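Local coordinates for protein beta-galactosidase (Geobacillus stearothermophilus, PDB 4OIF) that probably hydrolyses terminal non-reducing beta-D-galactose residues from beta-D-galactosides as a zinc-binding, trimeric enzyme of glycoside hydrolase family 42, at residues P448-V456 and L614-V622. Numbering follows the deposited sequence.
With GOL (glycerol), chain I.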
# COMPACT_ATOMS: atom_id res chain seq x y z
N PRO A 448 2.42 -9.60 -33.89
CA PRO A 448 2.59 -10.42 -35.10
C PRO A 448 3.49 -9.78 -36.15
O PRO A 448 4.17 -10.49 -36.88
CB PRO A 448 1.15 -10.55 -35.63
CG PRO A 448 0.28 -10.31 -34.46
CD PRO A 448 1.01 -9.27 -33.65
N PHE A 449 3.51 -8.45 -36.22
CA PHE A 449 4.33 -7.76 -37.21
C PHE A 449 5.80 -7.83 -36.83
O PHE A 449 6.67 -8.02 -37.68
CB PHE A 449 3.84 -6.32 -37.38
CG PHE A 449 2.44 -6.25 -37.94
CD1 PHE A 449 2.23 -6.19 -39.31
CD2 PHE A 449 1.34 -6.34 -37.10
CE1 PHE A 449 0.95 -6.17 -39.84
CE2 PHE A 449 0.05 -6.32 -37.61
CZ PHE A 449 -0.15 -6.24 -38.98
N TRP A 450 6.07 -7.72 -35.53
CA TRP A 450 7.42 -7.89 -35.01
C TRP A 450 7.89 -9.32 -35.30
O TRP A 450 9.02 -9.52 -35.74
CB TRP A 450 7.47 -7.60 -33.51
CG TRP A 450 8.87 -7.47 -32.94
CD1 TRP A 450 9.71 -6.40 -33.05
CD2 TRP A 450 9.57 -8.45 -32.18
NE1 TRP A 450 10.90 -6.65 -32.41
CE2 TRP A 450 10.84 -7.91 -31.86
CE3 TRP A 450 9.26 -9.75 -31.73
CZ2 TRP A 450 11.79 -8.61 -31.12
CZ3 TRP A 450 10.20 -10.44 -31.00
CH2 TRP A 450 11.46 -9.87 -30.70
N GLU A 451 7.02 -10.29 -35.06
CA GLU A 451 7.37 -11.70 -35.25
C GLU A 451 7.61 -12.03 -36.73
O GLU A 451 8.25 -13.02 -37.04
CB GLU A 451 6.27 -12.61 -34.66
CG GLU A 451 6.26 -12.67 -33.13
CD GLU A 451 5.17 -13.55 -32.54
OE1 GLU A 451 4.40 -14.14 -33.31
OE2 GLU A 451 5.07 -13.65 -31.29
N ARG A 452 7.13 -11.17 -37.62
CA ARG A 452 7.30 -11.34 -39.05
C ARG A 452 8.29 -10.35 -39.65
O ARG A 452 8.51 -10.34 -40.87
CB ARG A 452 5.95 -11.19 -39.76
CG ARG A 452 5.00 -12.33 -39.51
CD ARG A 452 5.32 -13.50 -40.40
NE ARG A 452 4.25 -14.49 -40.34
CZ ARG A 452 4.41 -15.74 -39.91
NH1 ARG A 452 5.61 -16.15 -39.51
NH2 ARG A 452 3.38 -16.57 -39.89
N ASP A 453 8.87 -9.49 -38.82
CA ASP A 453 9.89 -8.55 -39.27
C ASP A 453 9.28 -7.57 -40.27
O ASP A 453 9.94 -7.10 -41.19
CB ASP A 453 11.07 -9.31 -39.89
CG ASP A 453 11.59 -10.40 -38.97
OD1 ASP A 453 11.70 -10.13 -37.76
OD2 ASP A 453 11.85 -11.52 -39.45
N ILE A 454 8.01 -7.28 -40.07
CA ILE A 454 7.33 -6.31 -40.91
C ILE A 454 7.46 -4.92 -40.31
O ILE A 454 7.11 -4.70 -39.15
CB ILE A 454 5.86 -6.68 -41.09
CG1 ILE A 454 5.79 -8.00 -41.87
CG2 ILE A 454 5.13 -5.57 -41.80
CD1 ILE A 454 4.44 -8.33 -42.38
N PRO A 455 8.01 -3.97 -41.08
CA PRO A 455 8.27 -2.64 -40.54
C PRO A 455 6.97 -2.00 -40.07
O PRO A 455 5.95 -2.17 -40.73
CB PRO A 455 8.89 -1.88 -41.72
CG PRO A 455 9.37 -2.93 -42.65
CD PRO A 455 8.40 -4.07 -42.50
N VAL A 456 7.01 -1.33 -38.93
CA VAL A 456 5.83 -0.67 -38.39
C VAL A 456 6.19 0.74 -37.91
O VAL A 456 7.21 0.94 -37.26
CB VAL A 456 5.20 -1.47 -37.22
CG1 VAL A 456 4.06 -0.68 -36.59
CG2 VAL A 456 4.70 -2.80 -37.72
N LEU A 614 -2.66 -7.82 -48.16
CA LEU A 614 -2.09 -6.53 -48.52
C LEU A 614 -0.64 -6.62 -48.99
O LEU A 614 -0.00 -5.59 -49.23
CB LEU A 614 -2.16 -5.57 -47.34
CG LEU A 614 -3.56 -5.31 -46.83
CD1 LEU A 614 -3.49 -4.31 -45.70
CD2 LEU A 614 -4.39 -4.79 -47.99
N ASP A 615 -0.13 -7.84 -49.11
CA ASP A 615 1.25 -8.04 -49.52
C ASP A 615 2.22 -7.28 -48.61
O ASP A 615 3.00 -6.45 -49.06
CB ASP A 615 1.44 -7.60 -50.98
CG ASP A 615 2.82 -7.95 -51.53
OD1 ASP A 615 3.37 -9.00 -51.15
OD2 ASP A 615 3.35 -7.16 -52.34
N LEU A 616 2.14 -7.57 -47.31
CA LEU A 616 3.01 -6.96 -46.32
C LEU A 616 4.24 -7.83 -46.12
O LEU A 616 4.13 -8.98 -45.71
CB LEU A 616 2.27 -6.78 -44.99
CG LEU A 616 0.95 -6.02 -45.10
CD1 LEU A 616 0.30 -5.92 -43.73
CD2 LEU A 616 1.17 -4.64 -45.73
N ARG A 617 5.41 -7.27 -46.41
CA ARG A 617 6.66 -8.03 -46.37
C ARG A 617 7.72 -7.35 -45.51
O ARG A 617 7.64 -6.15 -45.25
CB ARG A 617 7.20 -8.24 -47.78
CG ARG A 617 6.49 -9.36 -48.53
CD ARG A 617 7.18 -9.71 -49.83
NE ARG A 617 6.59 -9.04 -50.99
CZ ARG A 617 6.77 -9.45 -52.25
NH1 ARG A 617 7.50 -10.53 -52.51
NH2 ARG A 617 6.20 -8.78 -53.25
N PRO A 618 8.70 -8.13 -45.04
CA PRO A 618 9.90 -7.51 -44.48
C PRO A 618 10.72 -6.88 -45.58
O PRO A 618 10.46 -7.12 -46.76
CB PRO A 618 10.64 -8.69 -43.85
CG PRO A 618 10.16 -9.87 -44.62
CD PRO A 618 8.72 -9.59 -44.91
N VAL A 619 11.72 -6.09 -45.21
CA VAL A 619 12.62 -5.52 -46.19
C VAL A 619 13.50 -6.62 -46.78
O VAL A 619 13.68 -6.71 -47.98
CB VAL A 619 13.46 -4.41 -45.56
CG1 VAL A 619 14.66 -4.09 -46.43
CG2 VAL A 619 12.61 -3.17 -45.31
N LEU A 620 14.04 -7.48 -45.93
CA LEU A 620 14.69 -8.68 -46.42
C LEU A 620 14.17 -9.87 -45.66
O LEU A 620 14.28 -9.92 -44.43
CB LEU A 620 16.21 -8.60 -46.28
CG LEU A 620 16.97 -9.87 -46.70
CD1 LEU A 620 16.94 -10.07 -48.21
CD2 LEU A 620 18.41 -9.83 -46.19
N PHE A 621 13.59 -10.83 -46.37
CA PHE A 621 13.11 -12.03 -45.70
C PHE A 621 14.27 -12.87 -45.18
O PHE A 621 15.22 -13.16 -45.90
CB PHE A 621 12.24 -12.87 -46.64
CG PHE A 621 11.81 -14.17 -46.01
CD1 PHE A 621 10.78 -14.19 -45.09
CD2 PHE A 621 12.47 -15.36 -46.31
CE1 PHE A 621 10.39 -15.39 -44.49
CE2 PHE A 621 12.08 -16.55 -45.71
CZ PHE A 621 11.04 -16.57 -44.80
N VAL A 622 14.19 -13.24 -43.91
CA VAL A 622 15.12 -14.19 -43.35
C VAL A 622 14.30 -15.26 -42.65
O VAL A 622 13.41 -14.94 -41.87
CB VAL A 622 16.09 -13.54 -42.34
CG1 VAL A 622 17.00 -14.60 -41.74
CG2 VAL A 622 16.89 -12.43 -42.99
C1 GOL I . 10.78 -15.27 -40.42
O1 GOL I . 10.44 -14.59 -41.60
C2 GOL I . 9.51 -15.69 -39.71
O2 GOL I . 8.45 -14.88 -40.18
C3 GOL I . 9.30 -17.15 -40.11
O3 GOL I . 10.48 -17.62 -40.73
O HOH W 1 12.10 -5.77 -42.09
O HOH W 2 12.03 -12.21 -42.30
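Ile454 and Pro618 bring the two backbones within 4.6 Å, CA to CA, yet no direct hydrogen bond joins the segments. Helix 438-451 ends in a Schellman motif, in which Asp453 takes positive phi and Ile454 N bonds back to Phe449 O; helix 600-613 finishes likewise at Asp615. Two waters bridge the segments: one donates to Asp453 O (2.7 Å) and accepts from Val619 N, while a second donates to Asp453 OD2 and accepts from Val622 N (2.9 Å). OD2 also bonds to His624 NE2 and OD1 takes Val630 N, tying the helix end to strand 628-634 and the chain just before it.

The Pro618 ring sits against the Asp453 carbonyl, CB 3.2 Å from O, and Pro455 CD lies 3.5 Å from Arg617 O. With CG1 set beside its own backbone N (chi1 -65°) and the chain extended beyond, Ile454 lays CD1 against Leu616 CB at 3.7 Å, the two side chains crossing at about a right angle. Leu616 CD1 then reaches the Phe449 ring at its edge, in plane, 4.0 Å from CE1; Tyr607 packs edge-to-face with the same ring. Pro455 CG meets Val619 CG2 at 4.2 Å. Beside these, O2 of a glycerol, probably from the crystallisation liquor, accepts from Arg452 NH1, whose NE is held by Gln608.

The example illustrates a Schellman-capped helix end, turning into edge strand 456-459 of the mixed sheet, packed on the loop between helix 600-613 and strand 622-623.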